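Long-range contact in Galactose/lactose metabolism regulatory protein GAL80 (Saccharomyces cerevisiae, PDB 3BTV), which represses the galactose and lactose metabolic genes by binding the activator GAL4 and blocking its transcriptional activation when no inducing sugar is present: residues I21-A35 with F84-Q98. The protein carries 1 engineered substitution. Numbering follows the deposited sequence.
Sequences IRVGFVGLNAAKGWA and FASSSTIDMIVIAIQ
Arg22 and Asp91 fasten the N-terminal ends of two adjacent parallel strands, 21-26 and 92-95, whose segment axes approach to 4.7 Å at 27°. Followed outward, the arginine runs first along Asp91 and then past the 88-89 backbone: its CB and CG pass along Asp91 OD2, CD lies beside Thr89 O, and a bend at chi3 (-60°) turns the guanidinium back onto the carboxylate. There NE, with OD2 of Asp91 in the guanidinium plane, meets that oxygen on its syn side but tilted out of the carboxylate plane, and NH2 reaches Asp91 OD1 at 2.7 Å through the syn lone pair, a side-on bidentate salt bridge although the two planes stand 46° apart. Thr89 CA and Ile90 N lie over one guanidinium face, and NH2 adds a weak bond to Ser88 O. Backbone N of Arg22 also donates to Asp91 OD2 (2.8 Å), from the same face of the carboxylate as NE, while Arg22 O accepts from the N atoms of both Asp91 and Met92. With an alanine here the Asp91 carboxylate loses its charged mate and is likely to turn more freely, held from this strand by one backbone N-H.

Further along, the parallel ladder continues from Gly24 N to Met92 O and finishes with Ala96 N on Val26 O, 2.8 Å. On one side of the sheet, Val94 CB sits over the Phe25 ring face, 3.9 Å from its centroid, in a CH-pi contact. On the other, the Phe84 ring edge meets the backbone, CZ lying 3.4 Å from Gly24 C; a CB on Gly24 would clash with this ring and Ile90 CD1. Both strands are central neighbours in the Rossmann fold's six-stranded parallel sheet. Their contacts amount to a buried apolar, backbone-bonded pairing whose start is tied by a salt bridge.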
ATOM      1  N   ILE B  21     -26.531 -30.917 -20.228  1.00 89.14           N
ATOM      2  CA  ILE B  21     -26.885 -30.460 -18.888  1.00 65.66           C
ATOM      3  C   ILE B  21     -28.099 -29.530 -18.954  1.00 80.06           C
ATOM      4  O   ILE B  21     -28.047 -28.474 -19.585  1.00 98.01           O
ATOM      5  CB  ILE B  21     -25.688 -29.749 -18.220  1.00 80.10           C
ATOM      6  CG1 ILE B  21     -24.485 -30.689 -18.165  1.00 76.29           C
ATOM      7  CG2 ILE B  21     -26.042 -29.279 -16.823  1.00 68.06           C
ATOM      8  CD1 ILE B  21     -23.247 -30.066 -17.569  1.00 66.65           C
ATOM      9  N   ARG B  22     -29.198 -29.938 -18.322  1.00 95.51           N
ATOM     10  CA  ARG B  22     -30.443 -29.167 -18.356  1.00 86.09           C
ATOM     11  C   ARG B  22     -30.430 -28.023 -17.342  1.00 88.17           C
ATOM     12  O   ARG B  22     -30.296 -28.251 -16.138  1.00 88.62           O
ATOM     13  CB  ARG B  22     -31.645 -30.078 -18.101  1.00 87.36           C
ATOM     14  CG  ARG B  22     -31.824 -31.194 -19.125  1.00100.18           C
ATOM     15  CD  ARG B  22     -33.008 -32.077 -18.762  1.00 97.15           C
ATOM     16  NE  ARG B  22     -32.839 -32.705 -17.453  1.00106.09           N
ATOM     17  CZ  ARG B  22     -33.802 -33.347 -16.799  1.00116.30           C
ATOM     18  NH1 ARG B  22     -35.015 -33.449 -17.327  1.00120.18           N
ATOM     19  NH2 ARG B  22     -33.556 -33.889 -15.614  1.00115.04           N
ATOM     20  N   VAL B  23     -30.591 -26.795 -17.831  1.00 75.52           N
ATOM     21  CA  VAL B  23     -30.404 -25.607 -16.999  1.00 78.32           C
ATOM     22  C   VAL B  23     -31.666 -24.771 -16.783  1.00 77.57           C
ATOM     23  O   VAL B  23     -32.315 -24.354 -17.740  1.00 70.04           O
ATOM     24  CB  VAL B  23     -29.310 -24.693 -17.597  1.00 85.18           C
ATOM     25  CG1 VAL B  23     -29.071 -23.482 -16.705  1.00 90.02           C
ATOM     26  CG2 VAL B  23     -28.026 -25.475 -17.798  1.00 84.67           C
ATOM     27  N   GLY B  24     -31.988 -24.518 -15.514  1.00 83.45           N
ATOM     28  CA  GLY B  24     -33.068 -23.622 -15.128  1.00 83.85           C
ATOM     29  C   GLY B  24     -32.518 -22.272 -14.688  1.00 67.35           C
ATOM     30  O   GLY B  24     -31.621 -22.196 -13.849  1.00 71.69           O
ATOM     31  N   PHE B  25     -33.069 -21.200 -15.244  1.00 77.50           N
ATOM     32  CA  PHE B  25     -32.483 -19.881 -15.057  1.00 76.05           C
ATOM     33  C   PHE B  25     -33.399 -18.865 -14.367  1.00 81.30           C
ATOM     34  O   PHE B  25     -34.533 -18.624 -14.800  1.00 76.76           O
ATOM     35  CB  PHE B  25     -32.034 -19.336 -16.403  1.00 64.99           C
ATOM     36  CG  PHE B  25     -30.714 -18.656 -16.353  1.00 78.96           C
ATOM     37  CD1 PHE B  25     -30.613 -17.353 -15.908  1.00 79.78           C
ATOM     38  CD2 PHE B  25     -29.567 -19.327 -16.730  1.00 80.98           C
ATOM     39  CE1 PHE B  25     -29.393 -16.724 -15.851  1.00 88.34           C
ATOM     40  CE2 PHE B  25     -28.343 -18.709 -16.672  1.00 64.25           C
ATOM     41  CZ  PHE B  25     -28.253 -17.403 -16.235  1.00 78.00           C
ATOM     42  N   VAL B  26     -32.893 -18.271 -13.294  1.00 68.15           N
ATOM     43  CA  VAL B  26     -33.553 -17.142 -12.654  1.00 67.86           C
ATOM     44  C   VAL B  26     -32.732 -15.876 -12.885  1.00 76.54           C
ATOM     45  O   VAL B  26     -31.611 -15.755 -12.383  1.00 89.62           O
ATOM     46  CB  VAL B  26     -33.684 -17.344 -11.137  1.00 64.54           C
ATOM     47  CG1 VAL B  26     -34.444 -16.179 -10.521  1.00 76.09           C
ATOM     48  CG2 VAL B  26     -34.385 -18.654 -10.827  1.00 67.58           C
ATOM     49  N   GLY B  27     -33.281 -14.935 -13.645  1.00 76.96           N
ATOM     50  CA  GLY B  27     -32.622 -13.655 -13.832  1.00 63.10           C
ATOM     51  C   GLY B  27     -32.134 -13.444 -15.249  1.00 72.44           C
ATOM     52  O   GLY B  27     -31.367 -12.519 -15.524  1.00 74.14           O
ATOM     53  N   LEU B  28     -32.578 -14.312 -16.151  1.00 78.01           N
ATOM     54  CA  LEU B  28     -32.236 -14.173 -17.562  1.00 80.81           C
ATOM     55  C   LEU B  28     -33.304 -13.376 -18.299  1.00 74.66           C
ATOM     56  O   LEU B  28     -34.474 -13.739 -18.290  1.00 74.54           O
ATOM     57  CB  LEU B  28     -32.078 -15.540 -18.220  1.00 68.74           C
ATOM     58  CG  LEU B  28     -31.893 -15.457 -19.732  1.00 74.04           C
ATOM     59  CD1 LEU B  28     -30.723 -14.527 -20.069  1.00 63.00           C
ATOM     60  CD2 LEU B  28     -31.694 -16.849 -20.321  1.00 61.89           C
ATOM     61  N   ASN B  29     -32.895 -12.286 -18.936  1.00 86.06           N
ATOM     62  CA  ASN B  29     -33.827 -11.448 -19.674  1.00 69.25           C
ATOM     63  C   ASN B  29     -33.224 -10.984 -20.990  1.00 79.28           C
ATOM     64  O   ASN B  29     -32.245 -10.237 -21.002  1.00 77.99           O
ATOM     65  CB  ASN B  29     -34.233 -10.242 -18.833  1.00 72.89           C
ATOM     66  CG  ASN B  29     -35.270  -9.378 -19.519  1.00 86.47           C
ATOM     67  OD1 ASN B  29     -35.500  -9.488 -20.727  1.00 82.79           O
ATOM     68  ND2 ASN B  29     -35.906  -8.508 -18.748  1.00 79.22           N
ATOM     69  N   ALA B  30     -33.817 -11.421 -22.098  1.00 78.87           N
ATOM     70  CA  ALA B  30     -33.254 -11.143 -23.417  1.00 83.03           C
ATOM     71  C   ALA B  30     -33.127  -9.650 -23.732  1.00 90.00           C
ATOM     72  O   ALA B  30     -32.342  -9.264 -24.603  1.00 91.15           O
ATOM     73  CB  ALA B  30     -34.059 -11.840 -24.492  1.00 68.77           C
ATOM     74  N   ALA B  31     -33.890  -8.817 -23.026  1.00 80.39           N
ATOM     75  CA  ALA B  31     -33.894  -7.379 -23.294  1.00 83.97           C
ATOM     76  C   ALA B  31     -33.139  -6.552 -22.257  1.00 92.35           C
ATOM     77  O   ALA B  31     -32.797  -5.400 -22.509  1.00105.76           O
ATOM     78  CB  ALA B  31     -35.315  -6.871 -23.423  1.00 85.82           C
ATOM     79  N   LYS B  32     -32.882  -7.139 -21.094  1.00 91.05           N
ATOM     80  CA  LYS B  32     -32.318  -6.387 -19.982  1.00 91.37           C
ATOM     81  C   LYS B  32     -31.493  -7.289 -19.065  1.00106.08           C
ATOM     82  O   LYS B  32     -31.704  -8.501 -19.020  1.00 90.82           O
ATOM     83  CB  LYS B  32     -33.446  -5.713 -19.191  1.00108.71           C
ATOM     84  CG  LYS B  32     -32.999  -4.607 -18.243  1.00129.96           C
ATOM     85  CD  LYS B  32     -34.197  -3.896 -17.621  1.00134.05           C
ATOM     86  CE  LYS B  32     -33.763  -2.770 -16.690  1.00130.59           C
ATOM     87  NZ  LYS B  32     -34.923  -2.080 -16.062  1.00120.33           N
ATOM     88  N   GLY B  33     -30.549  -6.691 -18.341  1.00102.00           N
ATOM     89  CA  GLY B  33     -29.735  -7.434 -17.395  1.00 74.60           C
ATOM     90  C   GLY B  33     -28.404  -7.889 -17.960  1.00 78.97           C
ATOM     91  O   GLY B  33     -28.095  -7.658 -19.128  1.00 81.30           O
ATOM     92  N   TRP B  34     -27.611  -8.552 -17.126  1.00 68.08           N
ATOM     93  CA  TRP B  34     -26.279  -8.972 -17.534  1.00 72.32           C
ATOM     94  C   TRP B  34     -26.155 -10.479 -17.738  1.00 75.46           C
ATOM     95  O   TRP B  34     -25.160 -10.951 -18.279  1.00 71.19           O
ATOM     96  CB  TRP B  34     -25.233  -8.485 -16.533  1.00 89.67           C
ATOM     97  CG  TRP B  34     -25.227  -9.245 -15.259  1.00110.15           C
ATOM     98  CD1 TRP B  34     -24.304 -10.167 -14.858  1.00126.51           C
ATOM     99  CD2 TRP B  34     -26.190  -9.154 -14.205  1.00127.95           C
ATOM    100  NE1 TRP B  34     -24.634 -10.653 -13.617  1.00143.49           N
ATOM    101  CE2 TRP B  34     -25.789 -10.048 -13.194  1.00139.45           C
ATOM    102  CE3 TRP B  34     -27.355  -8.401 -14.016  1.00122.95           C
ATOM    103  CZ2 TRP B  34     -26.510 -10.210 -12.011  1.00127.42           C
ATOM    104  CZ3 TRP B  34     -28.070  -8.564 -12.841  1.00118.06           C
ATOM    105  CH2 TRP B  34     -27.645  -9.461 -11.855  1.00120.08           C
ATOM    106  N   ALA B  35     -27.157 -11.241 -17.309  1.00 64.09           N
ATOM    107  CA  ALA B  35     -27.133 -12.670 -17.569  1.00 65.47           C
ATOM    108  C   ALA B  35     -27.171 -12.880 -19.076  1.00 70.12           C
ATOM    109  O   ALA B  35     -26.507 -13.770 -19.606  1.00 70.54           O
ATOM    110  CB  ALA B  35     -28.304 -13.355 -16.907  1.00 64.15           C
ATOM    111  N   PHE B  84     -41.174 -23.839 -10.687  1.00108.00           N
ATOM    112  CA  PHE B  84     -39.813 -23.802 -11.220  1.00 95.29           C
ATOM    113  C   PHE B  84     -38.882 -24.756 -10.469  1.00100.00           C
ATOM    114  O   PHE B  84     -38.259 -25.633 -11.071  1.00 90.07           O
ATOM    115  CB  PHE B  84     -39.262 -22.367 -11.176  1.00 88.73           C
ATOM    116  CG  PHE B  84     -37.854 -22.225 -11.711  1.00 84.63           C
ATOM    117  CD1 PHE B  84     -37.621 -22.099 -13.076  1.00 78.84           C
ATOM    118  CD2 PHE B  84     -36.769 -22.197 -10.847  1.00 81.40           C
ATOM    119  CE1 PHE B  84     -36.337 -21.960 -13.571  1.00 81.76           C
ATOM    120  CE2 PHE B  84     -35.463 -22.053 -11.334  1.00 79.99           C
ATOM    121  CZ  PHE B  84     -35.247 -21.933 -12.698  1.00 78.04           C
ATOM    122  N   ALA B  85     -38.803 -24.589  -9.151  1.00 99.98           N
ATOM    123  CA  ALA B  85     -37.858 -25.342  -8.327  1.00 97.37           C
ATOM    124  C   ALA B  85     -38.207 -26.824  -8.215  1.00 92.81           C
ATOM    125  O   ALA B  85     -37.323 -27.664  -8.028  1.00 98.26           O
ATOM    126  CB  ALA B  85     -37.750 -24.720  -6.941  1.00 93.95           C
ATOM    127  N   SER B  86     -39.497 -27.136  -8.321  1.00 86.71           N
ATOM    128  CA  SER B  86     -39.971 -28.506  -8.188  1.00100.90           C
ATOM    129  C   SER B  86     -39.736 -29.308  -9.460  1.00117.48           C
ATOM    130  O   SER B  86     -39.486 -30.512  -9.405  1.00124.48           O
ATOM    131  CB  SER B  86     -41.456 -28.520  -7.828  1.00103.07           C
ATOM    132  OG  SER B  86     -41.683 -27.855  -6.597  1.00117.07           O
ATOM    133  N   SER B  87     -39.818 -28.633 -10.603  1.00111.13           N
ATOM    134  CA  SER B  87     -39.665 -29.291 -11.896  1.00107.36           C
ATOM    135  C   SER B  87     -38.509 -30.283 -11.895  1.00100.47           C
ATOM    136  O   SER B  87     -37.503 -30.074 -11.223  1.00 91.04           O
ATOM    137  CB  SER B  87     -39.465 -28.260 -13.010  1.00 99.85           C
ATOM    138  OG  SER B  87     -39.280 -28.893 -14.269  1.00102.61           O
ATOM    139  N   SER B  88     -38.662 -31.364 -12.650  1.00101.49           N
ATOM    140  CA  SER B  88     -37.616 -32.369 -12.762  1.00 98.09           C
ATOM    141  C   SER B  88     -36.925 -32.274 -14.115  1.00 96.80           C
ATOM    142  O   SER B  88     -36.064 -33.091 -14.440  1.00101.33           O
ATOM    143  CB  SER B  88     -38.193 -33.767 -12.556  1.00106.21           C
ATOM    144  OG  SER B  88     -39.390 -33.933 -13.298  1.00112.58           O
ATOM    145  N   THR B  89     -37.304 -31.272 -14.900  1.00102.48           N
ATOM    146  CA  THR B  89     -36.672 -31.033 -16.192  1.00 93.92           C
ATOM    147  C   THR B  89     -35.374 -30.257 -16.018  1.00 92.05           C
ATOM    148  O   THR B  89     -34.719 -29.905 -16.998  1.00107.08           O
ATOM    149  CB  THR B  89     -37.598 -30.247 -17.137  1.00 98.68           C
ATOM    150  OG1 THR B  89     -37.916 -28.979 -16.552  1.00 99.70           O
ATOM    151  CG2 THR B  89     -38.885 -31.022 -17.388  1.00 99.50           C
ATOM    152  N   ILE B  90     -35.004 -30.003 -14.764  1.00 99.40           N
ATOM    153  CA  ILE B  90     -33.862 -29.148 -14.445  1.00 81.66           C
ATOM    154  C   ILE B  90     -32.724 -29.891 -13.750  1.00 82.22           C
ATOM    155  O   ILE B  90     -32.933 -30.580 -12.751  1.00 93.30           O
ATOM    156  CB  ILE B  90     -34.273 -27.977 -13.533  1.00 70.23           C
ATOM    157  CG1 ILE B  90     -35.433 -27.192 -14.144  1.00 82.10           C
ATOM    158  CG2 ILE B  90     -33.080 -27.064 -13.279  1.00 66.16           C
ATOM    159  CD1 ILE B  90     -36.030 -26.161 -13.201  1.00 91.61           C
ATOM    160  N   ASP B  91     -31.512 -29.726 -14.271  1.00 81.94           N
ATOM    161  CA  ASP B  91     -30.327 -30.356 -13.690  1.00 98.77           C
ATOM    162  C   ASP B  91     -29.446 -29.342 -12.964  1.00 82.80           C
ATOM    163  O   ASP B  91     -28.874 -29.633 -11.911  1.00 76.75           O
ATOM    164  CB  ASP B  91     -29.509 -31.045 -14.777  1.00107.64           C
ATOM    165  CG  ASP B  91     -30.331 -32.014 -15.593  1.00113.72           C
ATOM    166  OD1 ASP B  91     -31.258 -32.634 -15.028  1.00115.76           O
ATOM    167  OD2 ASP B  91     -30.044 -32.156 -16.801  1.00117.86           O
ATOM    168  N   MET B  92     -29.328 -28.155 -13.544  1.00 78.89           N
ATOM    169  CA  MET B  92     -28.551 -27.088 -12.933  1.00 67.77           C
ATOM    170  C   MET B  92     -29.361 -25.807 -12.820  1.00 80.44           C
ATOM    171  O   MET B  92     -29.897 -25.312 -13.812  1.00 79.17           O
ATOM    172  CB  MET B  92     -27.277 -26.818 -13.731  1.00 65.46           C
ATOM    173  CG  MET B  92     -26.536 -25.564 -13.262  1.00 66.78           C
ATOM    174  SD  MET B  92     -24.983 -25.229 -14.133  1.00 76.13           S
ATOM    175  CE  MET B  92     -23.960 -26.544 -13.494  1.00211.67           C
ATOM    176  N   ILE B  93     -29.448 -25.268 -11.609  1.00 71.80           N
ATOM    177  CA  ILE B  93     -30.133 -23.997 -11.403  1.00 69.60           C
ATOM    178  C   ILE B  93     -29.114 -22.868 -11.324  1.00 58.18           C
ATOM    179  O   ILE B  93     -28.114 -22.971 -10.613  1.00 72.15           O
ATOM    180  CB  ILE B  93     -31.019 -24.018 -10.141  1.00 67.76           C
ATOM    181  CG1 ILE B  93     -32.236 -24.922 -10.369  1.00 78.54           C
ATOM    182  CG2 ILE B  93     -31.470 -22.616  -9.780  1.00 70.41           C
ATOM    183  CD1 ILE B  93     -33.062 -25.177  -9.122  1.00 83.40           C
ATOM    184  N   VAL B  94     -29.364 -21.805 -12.082  1.00 67.56           N
ATOM    185  CA  VAL B  94     -28.508 -20.627 -12.057  1.00 68.25           C
ATOM    186  C   VAL B  94     -29.290 -19.442 -11.510  1.00 65.72           C
ATOM    187  O   VAL B  94     -30.370 -19.130 -12.000  1.00 63.22           O
ATOM    188  CB  VAL B  94     -27.995 -20.269 -13.461  1.00 57.49           C
ATOM    189  CG1 VAL B  94     -27.002 -19.120 -13.377  1.00 59.63           C
ATOM    190  CG2 VAL B  94     -27.348 -21.475 -14.107  1.00 66.40           C
ATOM    191  N   ILE B  95     -28.755 -18.798 -10.482  1.00 62.76           N
ATOM    192  CA  ILE B  95     -29.370 -17.591  -9.943  1.00 57.21           C
ATOM    193  C   ILE B  95     -28.536 -16.376 -10.344  1.00 58.96           C
ATOM    194  O   ILE B  95     -27.408 -16.201  -9.873  1.00 64.45           O
ATOM    195  CB  ILE B  95     -29.494 -17.640  -8.414  1.00 68.07           C
ATOM    196  CG1 ILE B  95     -30.699 -18.480  -8.000  1.00 82.24           C
ATOM    197  CG2 ILE B  95     -29.669 -16.248  -7.850  1.00 83.25           C
ATOM    198  CD1 ILE B  95     -30.474 -19.955  -8.101  1.00 85.42           C
ATOM    199  N   ALA B  96     -29.084 -15.548 -11.231  1.00 71.04           N
ATOM    200  CA  ALA B  96     -28.388 -14.342 -11.675  1.00 75.15           C
ATOM    201  C   ALA B  96     -29.255 -13.105 -11.448  1.00 77.90           C
ATOM    202  O   ALA B  96     -29.611 -12.387 -12.384  1.00 75.64           O
ATOM    203  CB  ALA B  96     -27.973 -14.463 -13.133  1.00 66.54           C
ATOM    204  N   ILE B  97     -29.599 -12.882 -10.186  1.00 68.93           N
ATOM    205  CA  ILE B  97     -30.396 -11.738  -9.778  1.00 69.73           C
ATOM    206  C   ILE B  97     -29.565 -10.918  -8.804  1.00 74.12           C
ATOM    207  O   ILE B  97     -28.486 -11.347  -8.401  1.00 66.82           O
ATOM    208  CB  ILE B  97     -31.672 -12.187  -9.059  1.00 72.13           C
ATOM    209  CG1 ILE B  97     -31.316 -13.114  -7.895  1.00 65.57           C
ATOM    210  CG2 ILE B  97     -32.613 -12.894 -10.025  1.00 76.32           C
ATOM    211  CD1 ILE B  97     -32.509 -13.541  -7.068  1.00 68.51           C
ATOM    212  N   GLN B  98     -30.068  -9.752  -8.412  1.00 62.33           N
ATOM    213  CA  GLN B  98     -29.324  -8.884  -7.504  1.00 65.43           C
ATOM    214  C   GLN B  98     -29.045  -9.595  -6.180  1.00 56.78           C
ATOM    215  O   GLN B  98     -29.894 -10.325  -5.664  1.00 67.57           O
ATOM    216  CB  GLN B  98     -30.097  -7.592  -7.253  1.00 69.91           C
ATOM    217  CG  GLN B  98     -31.472  -7.819  -6.670  1.00 94.60           C
ATOM    218  CD  GLN B  98     -32.131  -6.528  -6.240  1.00120.88           C
ATOM    219  OE1 GLN B  98     -33.145  -6.538  -5.540  1.00120.69           O
ATOM    220  NE2 GLN B  98     -31.556  -5.403  -6.656  1.00119.52           N
TER